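PDB 5UGZ: putative thioesterase from Escherichia coli, which acts as a type II thioesterase in the colibactin NRPS/PKS pathway, where it releases biosynthetic intermediates. Local coordinates for residues 22-27 against 91-96; 103-108 against 185-190; 117-122 against 194-199; 129-134 against 217-222. One frame throughout, in Å; residues are numbered along the deposited sequence.

Interaction 1. Residues 22-27 against 91-96; sequences SNISLY and DYAIFG
A single water joins Ser22 and Asn23 to Asp91 at the beginning of this strand pair, its oxygen held by four groups. It donates to the backbone O of Asn23 and to OD2 of Asp91, accepts from the Asp91 N, and shares a hydrogen bond with OG of Ser22. Small polar and acidic side chains suit this exposed end, where a water bridges polar groups that do not bond one another directly across the pair. Beyond it the strands run parallel, 19° apart, and the bonds fan out from alternate residues of 22-27. Ser25 takes its N-H to Asp91 O and receives Ala93 N at its own O, 3.0 Å away. Tyr27 repeats the pattern, N to Ala93 O and O from Phe95 N at 2.9 Å. Ile24, Leu26 and Ala93 share one face of the sheet, where the short Ala93 methyl admits Leu26 CD1 to within 3.8 Å of its CB. On the other face Tyr27 has CG opposite its carbonyl carbon (chi1 -62°), which swings the ring back along the strand and sets its edge against Tyr92, with Tyr27 CE1 3.9 Å from Tyr92 CB. The Tyr92 hydroxyl bonds to Asp117 O. Strand 24-29 is flanked on its far side by strand 50-54, strand 91-97 by strand 121-125, and helix 99-113 covers Tyr92 and Ile94.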
loop_
_atom_site.group_PDB
_atom_site.type_symbol
_atom_site.label_atom_id
_atom_site.label_comp_id
_atom_site.label_asym_id
_atom_site.label_seq_id
_atom_site.Cartn_x
_atom_site.Cartn_y
_atom_site.Cartn_z
ATOM N N SER A 22 -2.024 22.965 -12.339
ATOM C CA SER A 22 -0.790 22.461 -11.731
ATOM C C SER A 22 -0.656 20.972 -11.997
ATOM O O SER A 22 -1.521 20.388 -12.652
ATOM C CB SER A 22 -0.768 22.739 -10.222
ATOM O OG SER A 22 0.286 22.032 -9.579
ATOM N N ASN A 23 0.425 20.361 -11.513
ATOM C CA ASN A 23 0.607 18.916 -11.574
ATOM C C ASN A 23 0.663 18.332 -10.162
ATOM O O ASN A 23 1.035 19.016 -9.203
ATOM C CB ASN A 23 1.877 18.560 -12.364
ATOM C CG ASN A 23 2.089 17.059 -12.509
ATOM O OD1 ASN A 23 3.004 16.500 -11.909
ATOM N ND2 ASN A 23 1.274 16.410 -13.331
ATOM N N ILE A 24 0.265 17.067 -10.037
ATOM C CA ILE A 24 0.349 16.338 -8.776
ATOM C C ILE A 24 0.899 14.947 -9.046
ATOM O O ILE A 24 0.431 14.248 -9.950
ATOM C CB ILE A 24 -1.003 16.217 -8.065
ATOM C CG1 ILE A 24 -0.870 15.239 -6.899
ATOM C CG2 ILE A 24 -2.051 15.740 -9.024
ATOM C CD1 ILE A 24 -1.912 15.434 -5.829
ATOM N N SER A 25 1.870 14.533 -8.248
ATOM C CA SER A 25 2.451 13.209 -8.378
ATOM C C SER A 25 1.823 12.271 -7.358
ATOM O O SER A 25 1.709 12.610 -6.173
ATOM C CB SER A 25 3.960 13.275 -8.207
ATOM O OG SER A 25 4.494 14.161 -9.166
ATOM N N LEU A 26 1.399 11.112 -7.834
ATOM C CA LEU A 26 0.794 10.063 -7.026
ATOM C C LEU A 26 1.791 8.915 -6.902
ATOM O O LEU A 26 2.023 8.191 -7.872
ATOM C CB LEU A 26 -0.501 9.590 -7.673
ATOM C CG LEU A 26 -1.167 8.370 -7.057
ATOM C CD1 LEU A 26 -1.812 8.731 -5.724
ATOM C CD2 LEU A 26 -2.186 7.795 -8.052
ATOM N N TYR A 27 2.376 8.765 -5.714
ATOM C CA TYR A 27 3.287 7.677 -5.390
ATOM C C TYR A 27 2.469 6.475 -4.941
ATOM O O TYR A 27 1.640 6.590 -4.034
ATOM C CB TYR A 27 4.273 8.112 -4.295
ATOM C CG TYR A 27 5.143 9.282 -4.761
ATOM C CD1 TYR A 27 4.748 10.607 -4.566
ATOM C CD2 TYR A 27 6.320 9.054 -5.454
ATOM C CE1 TYR A 27 5.526 11.660 -5.032
ATOM C CE2 TYR A 27 7.092 10.091 -5.918
ATOM C CZ TYR A 27 6.694 11.386 -5.716
ATOM O OH TYR A 27 7.493 12.401 -6.192
ATOM N N ASP A 91 2.548 19.389 -5.201
ATOM C CA ASP A 91 1.509 18.550 -4.617
ATOM C C ASP A 91 1.787 17.071 -4.844
ATOM O O ASP A 91 2.302 16.666 -5.885
ATOM C CB ASP A 91 0.150 18.879 -5.223
ATOM C CG ASP A 91 -0.176 20.342 -5.133
ATOM O OD1 ASP A 91 -0.482 20.819 -4.018
ATOM O OD2 ASP A 91 -0.117 21.016 -6.178
ATOM N N TYR A 92 1.380 16.249 -3.884
ATOM C CA TYR A 92 1.525 14.808 -4.053
ATOM C C TYR A 92 0.540 14.080 -3.146
ATOM O O TYR A 92 0.049 14.627 -2.154
ATOM C CB TYR A 92 2.971 14.365 -3.777
ATOM C CG TYR A 92 3.377 14.428 -2.322
ATOM C CD1 TYR A 92 3.249 13.316 -1.506
ATOM C CD2 TYR A 92 3.885 15.591 -1.767
ATOM C CE1 TYR A 92 3.602 13.358 -0.203
ATOM C CE2 TYR A 92 4.236 15.650 -0.430
ATOM C CZ TYR A 92 4.094 14.519 0.345
ATOM O OH TYR A 92 4.450 14.524 1.680
ATOM N N ALA A 93 0.242 12.842 -3.522
ATOM C CA ALA A 93 -0.562 11.923 -2.731
ATOM C C ALA A 93 0.191 10.607 -2.637
ATOM O O ALA A 93 1.179 10.399 -3.333
ATOM C CB ALA A 93 -1.942 11.693 -3.351
ATOM N N ILE A 94 -0.283 9.711 -1.772
ATOM C CA ILE A 94 0.310 8.392 -1.599
ATOM C C ILE A 94 -0.798 7.354 -1.527
ATOM O O ILE A 94 -1.738 7.501 -0.742
ATOM C CB ILE A 94 1.191 8.307 -0.343
ATOM C CG1 ILE A 94 2.063 9.567 -0.258
ATOM C CG2 ILE A 94 2.003 6.992 -0.361
ATOM C CD1 ILE A 94 3.034 9.596 0.883
ATOM N N PHE A 95 -0.686 6.314 -2.353
ATOM C CA PHE A 95 -1.590 5.181 -2.343
ATOM C C PHE A 95 -0.772 3.937 -2.030
ATOM O O PHE A 95 0.320 3.763 -2.573
ATOM C CB PHE A 95 -2.310 5.027 -3.710
ATOM C CG PHE A 95 -3.216 3.830 -3.794
ATOM C CD1 PHE A 95 -2.695 2.553 -3.996
ATOM C CD2 PHE A 95 -4.591 3.974 -3.665
ATOM C CE1 PHE A 95 -3.522 1.435 -4.061
ATOM C CE2 PHE A 95 -5.431 2.852 -3.738
ATOM C CZ PHE A 95 -4.889 1.584 -3.935
ATOM N N GLY A 96 -1.291 3.084 -1.158
ATOM C CA GLY A 96 -0.673 1.792 -0.899
ATOM C C GLY A 96 -1.751 0.779 -0.607
ATOM O O GLY A 96 -2.789 1.115 -0.040
HETATM O O HOH W 1 2.428 20.824 -7.802
#

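Interaction 2. Residues 103-108 against 185-190; sequences MAFELV and YVFQAK
Glu106 and Lys190 form a salt bridge between helix 99-113 and the loop that follows helix 165-183. Lys190 NZ donates to Glu106 OE1 at 2.7 Å, coming in on the syn side of the carboxylate. Both chains bend to make this possible: Glu106 folds at its second torsion (chi2 -66°), and so does Lys190, so that the two long side chains cross at about a right angle.

Bonds from neutral donors gather on the other carboxylate oxygen. Tyr185 OH donates a hydrogen bond to Glu106 OE2, also at 2.7 Å, but on the anti side, with the carboxylate turned 65° from the phenol ring. A water donates to the same OE2, 2.8 Å away, while accepting from Lys190 NZ and from the backbone N of Gln188. One acid thus holds Tyr185 and Lys190 directly and Gln188 through a water.

Apolar contact backs the polar cluster. The methylene carbons of Lys190 run past Phe105, where CE of the lysine lies 3.7 Å from CE2 of the ring. That same CE2 meets the edge of Phe187 at CE1, 4.1 Å off, the two side chains crossing nearly perpendicularly. A lysine serves well here because its stem is apolar and its end charged; Phe105 packs edge-to-face with His109 and Phe220 as well.

With an ammonium group on one oxygen and a phenol and a water on the other, the Glu106 carboxylate is probably kept ionised and is restrained from turning.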
loop_
_atom_site.group_PDB
_atom_site.type_symbol
_atom_site.label_atom_id
_atom_site.label_comp_id
_atom_site.label_asym_id
_atom_site.label_seq_id
_atom_site.Cartn_x
_atom_site.Cartn_y
_atom_site.Cartn_z
ATOM N N MET A 103 3.230 0.798 4.837
ATOM C CA MET A 103 4.423 1.499 4.390
ATOM C C MET A 103 4.102 2.922 3.962
ATOM O O MET A 103 4.871 3.837 4.249
ATOM C CB MET A 103 5.098 0.715 3.258
ATOM C CG MET A 103 5.669 -0.614 3.728
ATOM S SD MET A 103 6.875 -1.423 2.642
ATOM C CE MET A 103 8.153 -0.186 2.569
ATOM N N ALA A 104 2.969 3.132 3.289
ATOM C CA ALA A 104 2.545 4.490 2.966
ATOM C C ALA A 104 2.357 5.327 4.226
ATOM O O ALA A 104 2.760 6.497 4.270
ATOM C CB ALA A 104 1.262 4.467 2.144
ATOM N N PHE A 105 1.746 4.748 5.260
ATOM C CA PHE A 105 1.553 5.476 6.507
ATOM C C PHE A 105 2.883 5.860 7.135
ATOM O O PHE A 105 3.080 7.006 7.549
ATOM C CB PHE A 105 0.741 4.640 7.491
ATOM C CG PHE A 105 0.618 5.278 8.848
ATOM C CD1 PHE A 105 -0.308 6.281 9.077
ATOM C CD2 PHE A 105 1.440 4.877 9.891
ATOM C CE1 PHE A 105 -0.410 6.876 10.336
ATOM C CE2 PHE A 105 1.348 5.453 11.136
ATOM C CZ PHE A 105 0.418 6.458 11.364
ATOM N N GLU A 106 3.795 4.898 7.249
ATOM C CA GLU A 106 5.087 5.141 7.880
ATOM C C GLU A 106 5.951 6.074 7.035
ATOM O O GLU A 106 6.698 6.897 7.573
ATOM C CB GLU A 106 5.786 3.798 8.121
ATOM C CG GLU A 106 5.108 2.912 9.187
ATOM C CD GLU A 106 5.188 3.518 10.592
ATOM O OE1 GLU A 106 6.157 4.237 10.849
ATOM O OE2 GLU A 106 4.297 3.292 11.436
ATOM N N LEU A 107 5.846 5.956 5.710
ATOM C CA LEU A 107 6.605 6.783 4.776
ATOM C C LEU A 107 6.189 8.253 4.818
ATOM O O LEU A 107 7.043 9.138 4.703
ATOM C CB LEU A 107 6.433 6.238 3.359
ATOM C CG LEU A 107 7.085 7.070 2.259
ATOM C CD1 LEU A 107 8.585 7.207 2.522
ATOM C CD2 LEU A 107 6.810 6.446 0.904
ATOM N N VAL A 108 4.886 8.543 4.929
ATOM C CA VAL A 108 4.465 9.942 4.970
ATOM C C VAL A 108 5.034 10.622 6.205
ATOM O O VAL A 108 5.571 11.732 6.128
ATOM C CB VAL A 108 2.924 10.088 4.890
ATOM C CG1 VAL A 108 2.209 9.451 6.070
ATOM C CG2 VAL A 108 2.542 11.569 4.798
ATOM N N TYR A 185 5.938 -5.920 12.381
ATOM C CA TYR A 185 5.657 -4.503 12.496
ATOM C C TYR A 185 5.049 -4.188 13.862
ATOM O O TYR A 185 4.122 -4.863 14.319
ATOM C CB TYR A 185 4.733 -4.081 11.359
ATOM C CG TYR A 185 4.203 -2.687 11.502
ATOM C CD1 TYR A 185 5.047 -1.595 11.400
ATOM C CD2 TYR A 185 2.864 -2.459 11.733
ATOM C CE1 TYR A 185 4.571 -0.321 11.526
ATOM C CE2 TYR A 185 2.379 -1.195 11.859
ATOM C CZ TYR A 185 3.234 -0.121 11.756
ATOM O OH TYR A 185 2.758 1.162 11.898
ATOM N N VAL A 186 5.578 -3.158 14.515
ATOM C CA VAL A 186 5.128 -2.714 15.830
ATOM C C VAL A 186 4.828 -1.221 15.739
ATOM O O VAL A 186 5.751 -0.405 15.607
ATOM C CB VAL A 186 6.180 -2.997 16.913
ATOM C CG1 VAL A 186 5.815 -2.294 18.222
ATOM C CG2 VAL A 186 6.346 -4.506 17.113
ATOM N N PHE A 187 3.548 -0.857 15.823
ATOM C CA PHE A 187 3.168 0.546 15.737
ATOM C C PHE A 187 3.750 1.342 16.902
ATOM O O PHE A 187 3.665 0.922 18.060
ATOM C CB PHE A 187 1.638 0.674 15.723
ATOM C CG PHE A 187 1.143 2.093 15.884
ATOM C CD1 PHE A 187 1.300 3.020 14.867
ATOM C CD2 PHE A 187 0.513 2.492 17.053
ATOM C CE1 PHE A 187 0.857 4.316 15.008
ATOM C CE2 PHE A 187 0.065 3.787 17.204
ATOM C CZ PHE A 187 0.237 4.706 16.176
ATOM N N GLN A 188 4.341 2.501 16.606
ATOM C CA GLN A 188 4.627 3.485 17.646
ATOM C C GLN A 188 4.017 4.819 17.256
ATOM O O GLN A 188 4.277 5.327 16.164
ATOM C CB GLN A 188 6.125 3.670 17.908
ATOM C CG GLN A 188 6.422 4.507 19.174
ATOM C CD GLN A 188 6.453 3.678 20.472
ATOM O OE1 GLN A 188 7.132 2.658 20.552
ATOM N NE2 GLN A 188 5.730 4.133 21.490
ATOM N N ALA A 189 3.229 5.389 18.162
ATOM C CA ALA A 189 2.599 6.682 17.939
ATOM C C ALA A 189 3.570 7.726 17.396
ATOM O O ALA A 189 4.786 7.637 17.610
ATOM C CB ALA A 189 1.964 7.177 19.241
ATOM N N LYS A 190 3.023 8.724 16.707
ATOM C CA LYS A 190 3.788 9.707 15.951
ATOM C C LYS A 190 3.800 11.074 16.646
ATOM O O LYS A 190 3.076 11.326 17.613
ATOM C CB LYS A 190 3.214 9.834 14.533
ATOM C CG LYS A 190 3.115 8.516 13.752
ATOM C CD LYS A 190 4.478 8.002 13.322
ATOM C CE LYS A 190 4.374 6.574 12.861
ATOM N NZ LYS A 190 5.697 5.908 12.924
HETATM O O HOH W 2 5.333 3.114 13.982
#

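Interaction 3. Residues 117-122 against 194-199; sequences DMPCAL and LTCPIV
Leu122 pairs with Ile198 in parallel fashion, its N bonding to Pro197 O at 3.1 Å and its O receiving Val199 N at 2.9 Å. One step earlier the pairing fails: Cys120 O points at Pro197, which has no N-H, and meets its CD at 3.1 Å instead. Cys196 SG sits between its backbone N and carbonyl carbon (chi1 62°) and in this position packs on Leu122 CD1 and Pro119 CG, a compact, apolar sulfur that suits this buried place. Leu122 and Leu194 cross at about a right angle with their CD1 methyls only 3.4 Å apart, a tight fit. Ahead of the strands, Met118 bends twice to lay SD over Leu194 CD2, 3.8 Å away, and to accept a weak but nearly straight bond from Thr195 N (176° at the hydrogen). With an alanine in place of Met118, Thr195 N would probably lose its sulfur acceptor and a gap would be likely to open beside Leu194. Helix 99-113 covers Met118, Pro119 and Leu194, while helix 242-259 packs on Ala121, Pro197 and Val199, so that helices lie on both faces of a parallel sheet, as in the alpha/beta-hydrolase fold of type II thioesterases.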
loop_
_atom_site.group_PDB
_atom_site.type_symbol
_atom_site.label_atom_id
_atom_site.label_comp_id
_atom_site.label_asym_id
_atom_site.label_seq_id
_atom_site.Cartn_x
_atom_site.Cartn_y
_atom_site.Cartn_z
ATOM N N ASP A 117 6.512 19.068 2.743
ATOM C CA ASP A 117 5.143 19.468 3.030
ATOM C C ASP A 117 4.236 18.251 3.148
ATOM O O ASP A 117 4.592 17.131 2.771
ATOM C CB ASP A 117 4.582 20.387 1.948
ATOM C CG ASP A 117 5.408 21.637 1.756
ATOM O OD1 ASP A 117 5.809 22.267 2.768
ATOM O OD2 ASP A 117 5.653 21.982 0.579
ATOM N N MET A 118 3.044 18.508 3.680
ATOM C CA MET A 118 2.007 17.495 3.822
ATOM C C MET A 118 1.483 17.074 2.444
ATOM O O MET A 118 1.348 17.915 1.554
ATOM C CB MET A 118 0.874 18.066 4.679
ATOM C CG MET A 118 -0.234 17.114 5.091
ATOM S SD MET A 118 0.082 16.030 6.502
ATOM C CE MET A 118 0.743 17.163 7.717
ATOM N N PRO A 119 1.201 15.779 2.228
ATOM C CA PRO A 119 0.508 15.372 0.999
ATOM C C PRO A 119 -0.864 16.028 0.874
ATOM O O PRO A 119 -1.427 16.528 1.849
ATOM C CB PRO A 119 0.373 13.852 1.154
ATOM C CG PRO A 119 0.556 13.610 2.639
ATOM C CD PRO A 119 1.542 14.621 3.073
ATOM N N CYS A 120 -1.391 16.006 -0.361
ATOM C CA CYS A 120 -2.778 16.397 -0.645
ATOM C C CYS A 120 -3.772 15.487 0.060
ATOM O O CYS A 120 -4.766 15.950 0.644
ATOM C CB CYS A 120 -3.077 16.297 -2.147
ATOM S SG CYS A 120 -2.249 17.364 -3.235
ATOM N N ALA A 121 -3.565 14.180 -0.086
ATOM C CA ALA A 121 -4.468 13.122 0.337
ATOM C C ALA A 121 -3.671 11.836 0.396
ATOM O O ALA A 121 -2.602 11.717 -0.205
ATOM C CB ALA A 121 -5.646 12.949 -0.620
ATOM N N LEU A 122 -4.221 10.875 1.128
ATOM C CA LEU A 122 -3.614 9.575 1.351
ATOM C C LEU A 122 -4.689 8.531 1.158
ATOM O O LEU A 122 -5.821 8.723 1.603
ATOM C CB LEU A 122 -3.016 9.437 2.769
ATOM C CG LEU A 122 -1.785 10.285 3.113
ATOM C CD1 LEU A 122 -1.593 10.299 4.611
ATOM C CD2 LEU A 122 -0.531 9.764 2.434
ATOM N N LEU A 194 -1.701 13.925 10.893
ATOM C CA LEU A 194 -1.857 14.318 9.500
ATOM C C LEU A 194 -2.987 15.335 9.382
ATOM O O LEU A 194 -3.936 15.339 10.171
ATOM C CB LEU A 194 -2.123 13.082 8.631
ATOM C CG LEU A 194 -0.977 12.051 8.687
ATOM C CD1 LEU A 194 -1.307 10.779 7.947
ATOM C CD2 LEU A 194 0.292 12.643 8.149
ATOM N N THR A 195 -2.860 16.231 8.407
ATOM C CA THR A 195 -3.865 17.252 8.138
ATOM C C THR A 195 -4.388 17.169 6.704
ATOM O O THR A 195 -4.703 18.188 6.092
ATOM C CB THR A 195 -3.310 18.647 8.399
ATOM O OG1 THR A 195 -2.302 18.938 7.430
ATOM C CG2 THR A 195 -2.704 18.738 9.753
ATOM N N CYS A 196 -4.462 15.974 6.145
ATOM C CA CYS A 196 -5.025 15.770 4.823
ATOM C C CYS A 196 -6.116 14.718 4.913
ATOM O O CYS A 196 -6.203 13.986 5.904
ATOM C CB CYS A 196 -3.948 15.337 3.824
ATOM S SG CYS A 196 -3.165 13.781 4.239
ATOM N N PRO A 197 -6.985 14.634 3.908
ATOM C CA PRO A 197 -8.024 13.601 3.927
ATOM C C PRO A 197 -7.429 12.213 3.726
ATOM O O PRO A 197 -6.443 12.029 3.011
ATOM C CB PRO A 197 -8.940 13.992 2.761
ATOM C CG PRO A 197 -8.498 15.350 2.333
ATOM C CD PRO A 197 -7.083 15.500 2.726
ATOM N N ILE A 198 -8.028 11.233 4.396
ATOM C CA ILE A 198 -7.687 9.826 4.239
ATOM C C ILE A 198 -8.845 9.137 3.533
ATOM O O ILE A 198 -10.003 9.289 3.937
ATOM C CB ILE A 198 -7.411 9.151 5.597
ATOM C CG1 ILE A 198 -6.120 9.674 6.237
ATOM C CG2 ILE A 198 -7.397 7.647 5.448
ATOM C CD1 ILE A 198 -5.689 8.881 7.471
ATOM N N VAL A 199 -8.545 8.375 2.491
ATOM C CA VAL A 199 -9.543 7.554 1.816
ATOM C C VAL A 199 -9.165 6.095 2.015
ATOM O O VAL A 199 -8.007 5.720 1.812
ATOM C CB VAL A 199 -9.658 7.894 0.317
ATOM C CG1 VAL A 199 -10.744 7.050 -0.352
ATOM C CG2 VAL A 199 -9.923 9.381 0.138
#

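Interaction 4. Residues 129-134 against 217-222; sequences PPDRAS and WEKFTT
A proline-aromatic cluster built on CH-pi contacts ties Pro129 and Pro130 to Trp217 and Phe220. Both prolines lie over the same face of the indole: Pro129 CA stands 3.7 Å from the centroid of the five-membered ring, and Pro130 CD 3.4 Å from that of the six-membered ring, only 12° off its normal. Rigid proline rings, with polarised C-H bonds next to nitrogen, suit such broad pi surfaces. Pro130 reaches a second aromatic through CG, which covers one face of Phe220 while CG of Lys219 rests on the opposite face.

Within the alpha/beta-hydrolase fold the contact joins the loop after strand 121-125 to the connection that leads from strand 198-203 into strand 225-230, which has a 3-10 segment running through 217-220. The indole NE1 bonds to Cys127 O, just ahead of the prolines, and Trp217 also stacks with Phe124. A leucine in place of Trp217 would probably leave Cys127 O without this donor and take away the flat surface on which the two prolines rest.

Asp131 holds CG between its backbone N and carbonyl carbon (chi1 52°), which helps turn the carboxylate toward Lys219, whose NZ donates to OD2 at 2.7 Å from above the carboxylate plane and also bonds to Ala216 O. Arg132 NE adds a weak, 3.4 Å bond to the same Asp131 OD2. Asp131 OD1 is buried without a hydrogen-bond partner, near the edge of Phe220 at 3.4 Å from CE2.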
loop_
_atom_site.group_PDB
_atom_site.type_symbol
_atom_site.label_atom_id
_atom_site.label_comp_id
_atom_site.label_asym_id
_atom_site.label_seq_id
_atom_site.Cartn_x
_atom_site.Cartn_y
_atom_site.Cartn_z
ATOM N N PRO A 129 -6.092 -0.615 10.293
ATOM C CA PRO A 129 -5.476 0.585 10.856
ATOM C C PRO A 129 -4.101 0.276 11.404
ATOM O O PRO A 129 -3.841 -0.834 11.907
ATOM C CB PRO A 129 -6.453 1.000 11.966
ATOM C CG PRO A 129 -7.740 0.352 11.602
ATOM C CD PRO A 129 -7.357 -0.951 10.970
ATOM N N PRO A 130 -3.173 1.237 11.342
ATOM C CA PRO A 130 -1.793 0.928 11.731
ATOM C C PRO A 130 -1.649 0.525 13.190
ATOM O O PRO A 130 -0.747 -0.264 13.509
ATOM C CB PRO A 130 -1.037 2.226 11.412
ATOM C CG PRO A 130 -2.077 3.277 11.312
ATOM C CD PRO A 130 -3.324 2.619 10.857
ATOM N N ASP A 131 -2.505 1.031 14.085
ATOM C CA ASP A 131 -2.445 0.606 15.482
ATOM C C ASP A 131 -3.097 -0.758 15.720
ATOM O O ASP A 131 -2.893 -1.348 16.788
ATOM C CB ASP A 131 -3.050 1.676 16.421
ATOM C CG ASP A 131 -4.459 2.140 16.020
ATOM O OD1 ASP A 131 -4.781 2.180 14.826
ATOM O OD2 ASP A 131 -5.245 2.496 16.918
ATOM N N ARG A 132 -3.827 -1.291 14.741
ATOM C CA ARG A 132 -4.386 -2.629 14.824
ATOM C C ARG A 132 -3.837 -3.554 13.753
ATOM O O ARG A 132 -4.193 -4.737 13.731
ATOM C CB ARG A 132 -5.907 -2.556 14.734
ATOM C CG ARG A 132 -6.498 -1.794 15.893
ATOM C CD ARG A 132 -7.195 -0.507 15.488
ATOM N NE ARG A 132 -7.709 0.171 16.674
ATOM C CZ ARG A 132 -8.793 -0.220 17.337
ATOM N NH1 ARG A 132 -9.198 0.442 18.420
ATOM N NH2 ARG A 132 -9.479 -1.278 16.914
ATOM N N ALA A 133 -2.966 -3.052 12.878
ATOM C CA ALA A 133 -2.339 -3.870 11.847
ATOM C C ALA A 133 -1.448 -4.927 12.478
ATOM O O ALA A 133 -0.219 -4.895 12.317
ATOM C CB ALA A 133 -1.533 -3.003 10.879
ATOM N N SER A 134 -2.064 -5.851 13.213
ATOM C CA SER A 134 -1.387 -7.013 13.762
ATOM C C SER A 134 -1.764 -8.242 12.944
ATOM O O SER A 134 -2.852 -8.311 12.359
ATOM C CB SER A 134 -1.766 -7.233 15.231
ATOM O OG SER A 134 -1.450 -6.104 16.027
ATOM N N TRP A 217 -8.968 4.379 11.973
ATOM C CA TRP A 217 -8.160 5.165 11.055
ATOM C C TRP A 217 -8.341 6.663 11.239
ATOM O O TRP A 217 -7.467 7.429 10.824
ATOM C CB TRP A 217 -8.514 4.794 9.610
ATOM C CG TRP A 217 -7.639 3.758 8.952
ATOM C CD1 TRP A 217 -8.007 2.505 8.561
ATOM C CD2 TRP A 217 -6.274 3.918 8.557
ATOM N NE1 TRP A 217 -6.951 1.865 7.956
ATOM C CE2 TRP A 217 -5.874 2.713 7.937
ATOM C CE3 TRP A 217 -5.349 4.965 8.663
ATOM C CZ2 TRP A 217 -4.575 2.520 7.435
ATOM C CZ3 TRP A 217 -4.052 4.768 8.163
ATOM C CH2 TRP A 217 -3.683 3.554 7.562
ATOM N N GLU A 218 -9.441 7.099 11.862
ATOM C CA GLU A 218 -9.846 8.499 11.810
ATOM C C GLU A 218 -9.005 9.404 12.703
ATOM O O GLU A 218 -8.854 10.594 12.401
ATOM C CB GLU A 218 -11.333 8.603 12.166
ATOM C CG GLU A 218 -12.228 7.979 11.090
ATOM C CD GLU A 218 -13.667 7.785 11.523
ATOM O OE1 GLU A 218 -14.067 8.330 12.579
ATOM O OE2 GLU A 218 -14.401 7.073 10.801
ATOM N N LYS A 219 -8.435 8.883 13.790
ATOM C CA LYS A 219 -7.625 9.739 14.656
ATOM C C LYS A 219 -6.292 10.154 14.033
ATOM O O LYS A 219 -5.608 11.012 14.602
ATOM C CB LYS A 219 -7.351 9.036 15.984
ATOM C CG LYS A 219 -6.767 7.652 15.819
ATOM C CD LYS A 219 -6.210 7.134 17.120
ATOM C CE LYS A 219 -5.672 5.728 16.964
ATOM N NZ LYS A 219 -6.758 4.761 16.641
ATOM N N PHE A 220 -5.898 9.564 12.905
ATOM C CA PHE A 220 -4.589 9.807 12.311
ATOM C C PHE A 220 -4.559 11.021 11.394
ATOM O O PHE A 220 -3.487 11.378 10.894
ATOM C CB PHE A 220 -4.123 8.551 11.562
ATOM C CG PHE A 220 -3.785 7.417 12.477
ATOM C CD1 PHE A 220 -2.631 7.453 13.234
ATOM C CD2 PHE A 220 -4.643 6.341 12.626
ATOM C CE1 PHE A 220 -2.327 6.426 14.102
ATOM C CE2 PHE A 220 -4.341 5.302 13.495
ATOM C CZ PHE A 220 -3.193 5.346 14.234
ATOM N N THR A 221 -5.705 11.674 11.181
ATOM C CA THR A 221 -5.784 12.921 10.438
ATOM C C THR A 221 -6.814 13.830 11.098
ATOM O O THR A 221 -7.773 13.359 11.713
ATOM C CB THR A 221 -6.161 12.671 8.969
ATOM O OG1 THR A 221 -6.163 13.913 8.247
ATOM C CG2 THR A 221 -7.534 12.046 8.881
ATOM N N THR A 222 -6.598 15.142 10.985
ATOM C CA THR A 222 -7.615 16.088 11.431
ATOM C C THR A 222 -8.712 16.299 10.407
ATOM O O THR A 222 -9.717 16.946 10.725
ATOM C CB THR A 222 -7.012 17.446 11.731
ATOM O OG1 THR A 222 -6.445 17.969 10.525
ATOM C CG2 THR A 222 -5.953 17.338 12.802
#

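In the fold
Interactions 1 and 3, with centres about 10 Å apart, pair two neighbouring sets of strands in one parallel sheet, with 91-97 beside 121-125, joined by Tyr92 O and Cys120 N at 2.7 Å. Helix 99-113 links them to interaction 2: its Val108 CG2 packs 3.6 Å from Pro119 CG. Interactions 2 and 4 have centres about 9 Å apart and meet where Phe105 CE1 approaches Phe220 CD1 to 3.7 Å, while Leu194 O and Thr222 N, 2.8 Å apart, connect interactions 3 and 4. Interactions 1 and 4 do not touch. At the junction of strand 91-97 and helix 99-113, Gly96, Ser98 and Gly100 fit a nucleophile elbow, which would probably place the active-site serine where interaction 1 leads into interaction 2.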